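PDB 1BHE: endo-polygalacturonase from Pectobacterium carotovorum subsp. carotovorum, which hydrolyses the alpha-1,4-galacturonosyl linkages of polygalacturonic acid, and takes part in the maceration and soft-rotting of plant tissue. Local coordinates for residues D2-S7 and S209-I214; F162-V167 and D183-W188. All blocks are in the same frame, centred on the assembly; numbering follows the deposited sequence.

The two contacts sit side by side on one face of the right-handed parallel beta-helix of this family 28 glycosyl hydrolase, their centres about 9 Å apart. They share a sheet: strand 183-193 lies between strand 162-165, its partner in contact 2, and strand 210-215, which contact 1 uses. In sequence, both segments of contact 2 fall between the two segments of contact 1. Contact 2 joins neighbouring turns of the helix, whereas contact 1 lays the N-terminal segment over the outside of a later turn. R4 bonds to T186 on strand 183-193, D2 and S3 bond to strand 210-215, so the N-terminal segment bridges two strands. Both contacts lie away from the probable active-site residues D223 and H251.

Contact 1 of 2, residues D2-S7 and S209-I214; sequences DSRTVS and SKNITI
D2 lays its carboxylate across the strand backbone at N211 and I212, with OD1 3.4 Å from N211 CB. CG stands anti to the backbone N (chi1 -171°), and OD2 reaches T213. T213 OG1 donates to D2 OD2 at 2.6 Å, on the anti side of the carboxylate and somewhat out of its plane.

The syn sides of both oxygens belong to R4. Its guanidinium grips the carboxylate side-on, with NE on OD1 and NH2 on OD2, the latter a salt bridge of 2.8 Å. The two groups are almost coplanar at these bonds. A bend at chi3 (-58°) turns the R4 chain back toward D2. N211 O lies over one face of the guanidinium, 3.3 Å from R4 NH2, but the angle is too poor for a hydrogen bond. The backbone N of R4 also binds D2 OD1, from above the carboxylate plane, which closes an Asx turn.

At the other end of the contact, S3 holds the N211 amide. S3 OG donates to N211 OD1 at 2.6 Å and S3 N donates to the same oxygen at 3.1 Å. Both come from the same face of the amide. V6 CG2 packs against the hydroxyl oxygen of T213, 3.6 Å from OG1.

Beyond the two segments, R4 NH2 also binds T186 OG1 and R4 NH1 binds N161 OD1. N211 ND2 binds D183, and N239 ND2 is a further donor to N211 OD1.

Segment 2-7 does not pair as a strand; it is held to the outside of the beta-helix largely by side-chain bonds, with the backbone N of S3 also bonding to N211. Each D2 oxygen takes two good bonds, and the paired R4 would be expected to favour the ionised form of this buried carboxylate.

Contact 2 of 2, residues F162-V167 and D183-W188; sequences FTLYNV and DGFTAW
Strands 162-165 and 183-188 run parallel, 6° apart with axes 4.8 Å from each other, as neighbouring turns of the parallel beta-helix. Five backbone hydrogen bonds join them, from F162 N to G184 O at one end to N166 N to W188 O at the other. G184 has a backbone shape in which a beta carbon would collide with the carbonyl O of the residue before it.

F162, L164, F185 and A187 face the interior. F162 and F185 touch I156, and L164 and F185 touch V177. The F162 and F185 side chains run together in the same direction. F162 CD1 meets the edge of the F185 ring, 3.9 Å from CE1. L164 CB packs on A187 CB at 4.1 Å.

T163, Y165, T186 and W188 occupy the outer face. Y165 OH is bonded to E8 there. Y165 and W188 both hold CG anti to the backbone N, which brings their rings alongside. The edge of Y165 is directed at the face of the W188 five-membered ring, offset, with the planes at 62°. The closest approach of these two rings is Y165 CE1 to W188 CD1, 4.0 Å.

Contact 1 of 2, residues D2-S7 and S209-I214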
loop_
_atom_site.group_PDB
_atom_site.type_symbol
_atom_site.label_atom_id
_atom_site.label_comp_id
_atom_site.label_asym_id
_atom_site.label_seq_id
_atom_site.Cartn_x
_atom_site.Cartn_y
_atom_site.Cartn_z
ATOM N N ASP A 2 -11.914 11.835 1.197
ATOM C CA ASP A 2 -12.848 10.862 0.613
ATOM C C ASP A 2 -14.199 11.551 0.468
ATOM O O ASP A 2 -14.565 12.300 1.383
ATOM C CB ASP A 2 -12.904 9.681 1.576
ATOM C CG ASP A 2 -13.632 8.440 1.131
ATOM O OD1 ASP A 2 -14.528 8.521 0.270
ATOM O OD2 ASP A 2 -13.318 7.352 1.677
ATOM N N SER A 3 -14.922 11.344 -0.627
ATOM C CA SER A 3 -16.188 12.053 -0.816
ATOM C C SER A 3 -17.339 11.350 -0.106
ATOM O O SER A 3 -18.426 11.912 0.058
ATOM C CB SER A 3 -16.515 12.248 -2.292
ATOM O OG SER A 3 -16.947 11.049 -2.909
ATOM N N ARG A 4 -17.102 10.117 0.319
ATOM C CA ARG A 4 -18.110 9.335 1.007
ATOM C C ARG A 4 -18.153 9.649 2.501
ATOM O O ARG A 4 -17.158 10.098 3.064
ATOM C CB ARG A 4 -17.793 7.834 0.893
ATOM C CG ARG A 4 -17.650 7.301 -0.525
ATOM C CD ARG A 4 -17.153 5.858 -0.482
ATOM N NE ARG A 4 -15.870 5.775 0.218
ATOM C CZ ARG A 4 -15.371 4.658 0.738
ATOM N NH1 ARG A 4 -16.023 3.512 0.639
ATOM N NH2 ARG A 4 -14.201 4.683 1.359
ATOM N N THR A 5 -19.277 9.310 3.128
ATOM C CA THR A 5 -19.336 9.362 4.588
ATOM C C THR A 5 -18.807 8.005 5.050
ATOM O O THR A 5 -19.247 6.971 4.549
ATOM C CB THR A 5 -20.734 9.598 5.160
ATOM O OG1 THR A 5 -21.690 8.765 4.496
ATOM C CG2 THR A 5 -21.120 11.051 4.952
ATOM N N VAL A 6 -17.752 8.012 5.852
ATOM C CA VAL A 6 -17.110 6.778 6.283
ATOM C C VAL A 6 -17.087 6.678 7.808
ATOM O O VAL A 6 -16.475 7.521 8.463
ATOM C CB VAL A 6 -15.665 6.661 5.758
ATOM C CG1 VAL A 6 -15.028 5.358 6.234
ATOM C CG2 VAL A 6 -15.615 6.728 4.234
ATOM N N SER A 7 -17.709 5.633 8.331
ATOM C CA SER A 7 -17.700 5.411 9.783
ATOM C C SER A 7 -17.106 4.030 10.039
ATOM O O SER A 7 -16.865 3.312 9.062
ATOM C CB SER A 7 -19.086 5.586 10.388
ATOM O OG SER A 7 -20.014 4.678 9.832
ATOM N N SER A 209 -7.725 5.167 -8.610
ATOM C CA SER A 209 -8.958 4.849 -7.887
ATOM C C SER A 209 -9.479 6.080 -7.162
ATOM O O SER A 209 -8.708 7.010 -6.915
ATOM C CB SER A 209 -8.682 3.726 -6.875
ATOM O OG SER A 209 -8.450 2.493 -7.540
ATOM N N LYS A 210 -10.766 6.102 -6.814
ATOM C CA LYS A 210 -11.300 7.240 -6.081
ATOM C C LYS A 210 -11.957 6.779 -4.777
ATOM O O LYS A 210 -12.268 5.608 -4.606
ATOM C CB LYS A 210 -12.299 8.081 -6.861
ATOM C CG LYS A 210 -13.075 7.419 -7.971
ATOM C CD LYS A 210 -13.463 8.363 -9.099
ATOM C CE LYS A 210 -12.324 9.168 -9.682
ATOM N NZ LYS A 210 -11.926 8.818 -11.072
ATOM N N ASN A 211 -12.165 7.750 -3.907
ATOM C CA ASN A 211 -12.841 7.598 -2.629
ATOM C C ASN A 211 -12.209 6.554 -1.722
ATOM O O ASN A 211 -12.696 5.451 -1.507
ATOM C CB ASN A 211 -14.336 7.328 -2.877
ATOM C CG ASN A 211 -14.963 8.498 -3.633
ATOM O OD1 ASN A 211 -14.745 9.659 -3.278
ATOM N ND2 ASN A 211 -15.727 8.203 -4.677
ATOM N N ILE A 212 -11.083 6.950 -1.131
ATOM C CA ILE A 212 -10.270 6.131 -0.257
ATOM C C ILE A 212 -10.124 6.697 1.154
ATOM O O ILE A 212 -9.792 7.873 1.311
ATOM C CB ILE A 212 -8.821 6.044 -0.802
ATOM C CG1 ILE A 212 -8.767 5.707 -2.290
ATOM C CG2 ILE A 212 -8.002 5.055 0.023
ATOM C CD1 ILE A 212 -9.411 4.406 -2.695
ATOM N N THR A 213 -10.269 5.837 2.158
ATOM C CA THR A 213 -10.027 6.242 3.537
ATOM C C THR A 213 -9.062 5.256 4.196
ATOM O O THR A 213 -9.306 4.053 4.176
ATOM C CB THR A 213 -11.301 6.307 4.394
ATOM O OG1 THR A 213 -12.090 7.426 3.976
ATOM C CG2 THR A 213 -10.994 6.478 5.877
ATOM N N ILE A 214 -7.978 5.776 4.759
ATOM C CA ILE A 214 -7.052 4.945 5.541
ATOM C C ILE A 214 -7.031 5.585 6.939
ATOM O O ILE A 214 -6.598 6.733 7.056
ATOM C CB ILE A 214 -5.654 4.828 4.941
ATOM C CG1 ILE A 214 -5.682 4.170 3.555
ATOM C CG2 ILE A 214 -4.754 4.028 5.885
ATOM C CD1 ILE A 214 -4.380 4.220 2.785
#

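Contact 2 of 2, residues F162-V167 and D183-W188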
loop_
_atom_site.group_PDB
_atom_site.type_symbol
_atom_site.label_atom_id
_atom_site.label_comp_id
_atom_site.label_asym_id
_atom_site.label_seq_id
_atom_site.Cartn_x
_atom_site.Cartn_y
_atom_site.Cartn_z
ATOM N N PHE A 162 -14.982 -1.571 -0.928
ATOM C CA PHE A 162 -14.255 -2.691 -0.348
ATOM C C PHE A 162 -13.817 -2.284 1.061
ATOM O O PHE A 162 -13.448 -1.121 1.256
ATOM C CB PHE A 162 -13.014 -3.039 -1.184
ATOM C CG PHE A 162 -12.340 -4.318 -0.755
ATOM C CD1 PHE A 162 -11.405 -4.332 0.263
ATOM C CD2 PHE A 162 -12.670 -5.514 -1.362
ATOM C CE1 PHE A 162 -10.810 -5.519 0.665
ATOM C CE2 PHE A 162 -12.091 -6.704 -0.962
ATOM C CZ PHE A 162 -11.156 -6.711 0.053
ATOM N N THR A 163 -13.841 -3.200 2.016
ATOM C CA THR A 163 -13.471 -2.894 3.393
ATOM C C THR A 163 -12.321 -3.776 3.880
ATOM O O THR A 163 -12.344 -4.982 3.663
ATOM C CB THR A 163 -14.672 -3.127 4.346
ATOM O OG1 THR A 163 -15.724 -2.219 4.004
ATOM C CG2 THR A 163 -14.267 -2.904 5.802
ATOM N N LEU A 164 -11.350 -3.183 4.547
ATOM C CA LEU A 164 -10.226 -3.871 5.169
ATOM C C LEU A 164 -10.246 -3.429 6.644
ATOM O O LEU A 164 -9.958 -2.254 6.888
ATOM C CB LEU A 164 -8.907 -3.425 4.566
ATOM C CG LEU A 164 -7.770 -4.373 4.252
ATOM C CD1 LEU A 164 -6.414 -3.680 4.385
ATOM C CD2 LEU A 164 -7.789 -5.681 5.021
ATOM N N TYR A 165 -10.622 -4.311 7.565
ATOM C CA TYR A 165 -10.798 -3.856 8.942
ATOM C C TYR A 165 -10.224 -4.722 10.048
ATOM O O TYR A 165 -10.416 -5.937 10.033
ATOM C CB TYR A 165 -12.326 -3.801 9.172
ATOM C CG TYR A 165 -12.753 -3.406 10.570
ATOM C CD1 TYR A 165 -12.446 -2.168 11.106
ATOM C CD2 TYR A 165 -13.488 -4.302 11.344
ATOM C CE1 TYR A 165 -12.856 -1.821 12.386
ATOM C CE2 TYR A 165 -13.909 -3.960 12.618
ATOM C CZ TYR A 165 -13.583 -2.723 13.133
ATOM O OH TYR A 165 -14.000 -2.386 14.409
ATOM N N ASN A 166 -9.638 -4.056 11.048
ATOM C CA ASN A 166 -9.214 -4.747 12.270
ATOM C C ASN A 166 -8.435 -6.006 11.952
ATOM O O ASN A 166 -8.817 -7.077 12.405
ATOM C CB ASN A 166 -10.509 -5.052 13.036
ATOM C CG ASN A 166 -10.338 -5.590 14.440
ATOM O OD1 ASN A 166 -9.343 -5.309 15.103
ATOM N ND2 ASN A 166 -11.308 -6.389 14.886
ATOM N N VAL A 167 -7.355 -5.918 11.187
ATOM C CA VAL A 167 -6.594 -7.097 10.780
ATOM C C VAL A 167 -5.111 -6.820 10.648
ATOM O O VAL A 167 -4.704 -5.678 10.416
ATOM C CB VAL A 167 -7.214 -7.563 9.435
ATOM C CG1 VAL A 167 -7.038 -6.488 8.361
ATOM C CG2 VAL A 167 -6.644 -8.886 8.963
ATOM N N ASP A 183 -13.554 2.329 -6.863
ATOM C CA ASP A 183 -14.194 3.453 -6.186
ATOM C C ASP A 183 -14.725 3.033 -4.821
ATOM O O ASP A 183 -15.693 2.280 -4.748
ATOM C CB ASP A 183 -15.330 3.937 -7.084
ATOM C CG ASP A 183 -16.115 5.126 -6.594
ATOM O OD1 ASP A 183 -16.094 5.474 -5.395
ATOM O OD2 ASP A 183 -16.804 5.739 -7.449
ATOM N N GLY A 184 -14.105 3.538 -3.760
ATOM C CA GLY A 184 -14.606 3.209 -2.418
ATOM C C GLY A 184 -13.754 2.116 -1.785
ATOM O O GLY A 184 -13.919 0.935 -2.074
ATOM N N PHE A 185 -12.808 2.527 -0.950
ATOM C CA PHE A 185 -11.944 1.594 -0.236
ATOM C C PHE A 185 -11.695 2.186 1.150
ATOM O O PHE A 185 -11.274 3.335 1.247
ATOM C CB PHE A 185 -10.612 1.357 -0.946
ATOM C CG PHE A 185 -9.597 0.592 -0.145
ATOM C CD1 PHE A 185 -9.690 -0.785 -0.013
ATOM C CD2 PHE A 185 -8.555 1.245 0.486
ATOM C CE1 PHE A 185 -8.757 -1.496 0.720
ATOM C CE2 PHE A 185 -7.620 0.537 1.223
ATOM C CZ PHE A 185 -7.710 -0.836 1.342
ATOM N N THR A 186 -11.971 1.395 2.170
ATOM C CA THR A 186 -11.755 1.835 3.546
ATOM C C THR A 186 -10.860 0.823 4.267
ATOM O O THR A 186 -11.230 -0.347 4.370
ATOM C CB THR A 186 -13.082 1.961 4.311
ATOM O OG1 THR A 186 -13.867 3.021 3.740
ATOM C CG2 THR A 186 -12.870 2.282 5.791
ATOM N N ALA A 187 -9.713 1.290 4.743
ATOM C CA ALA A 187 -8.819 0.478 5.567
ATOM C C ALA A 187 -8.865 1.138 6.959
ATOM O O ALA A 187 -8.610 2.337 7.063
ATOM C CB ALA A 187 -7.409 0.415 5.034
ATOM N N TRP A 188 -9.306 0.402 7.963
ATOM C CA TRP A 188 -9.495 0.970 9.306
ATOM C C TRP A 188 -8.982 -0.020 10.339
ATOM O O TRP A 188 -9.279 -1.209 10.249
ATOM C CB TRP A 188 -10.978 1.244 9.490
ATOM C CG TRP A 188 -11.403 2.009 10.702
ATOM C CD1 TRP A 188 -11.137 1.728 12.010
ATOM C CD2 TRP A 188 -12.214 3.195 10.703
ATOM N NE1 TRP A 188 -11.723 2.667 12.827
ATOM C CE2 TRP A 188 -12.392 3.579 12.045
ATOM C CE3 TRP A 188 -12.811 3.959 9.694
ATOM C CZ2 TRP A 188 -13.132 4.703 12.403
ATOM C CZ3 TRP A 188 -13.544 5.075 10.051
ATOM C CH2 TRP A 188 -13.705 5.432 11.400
#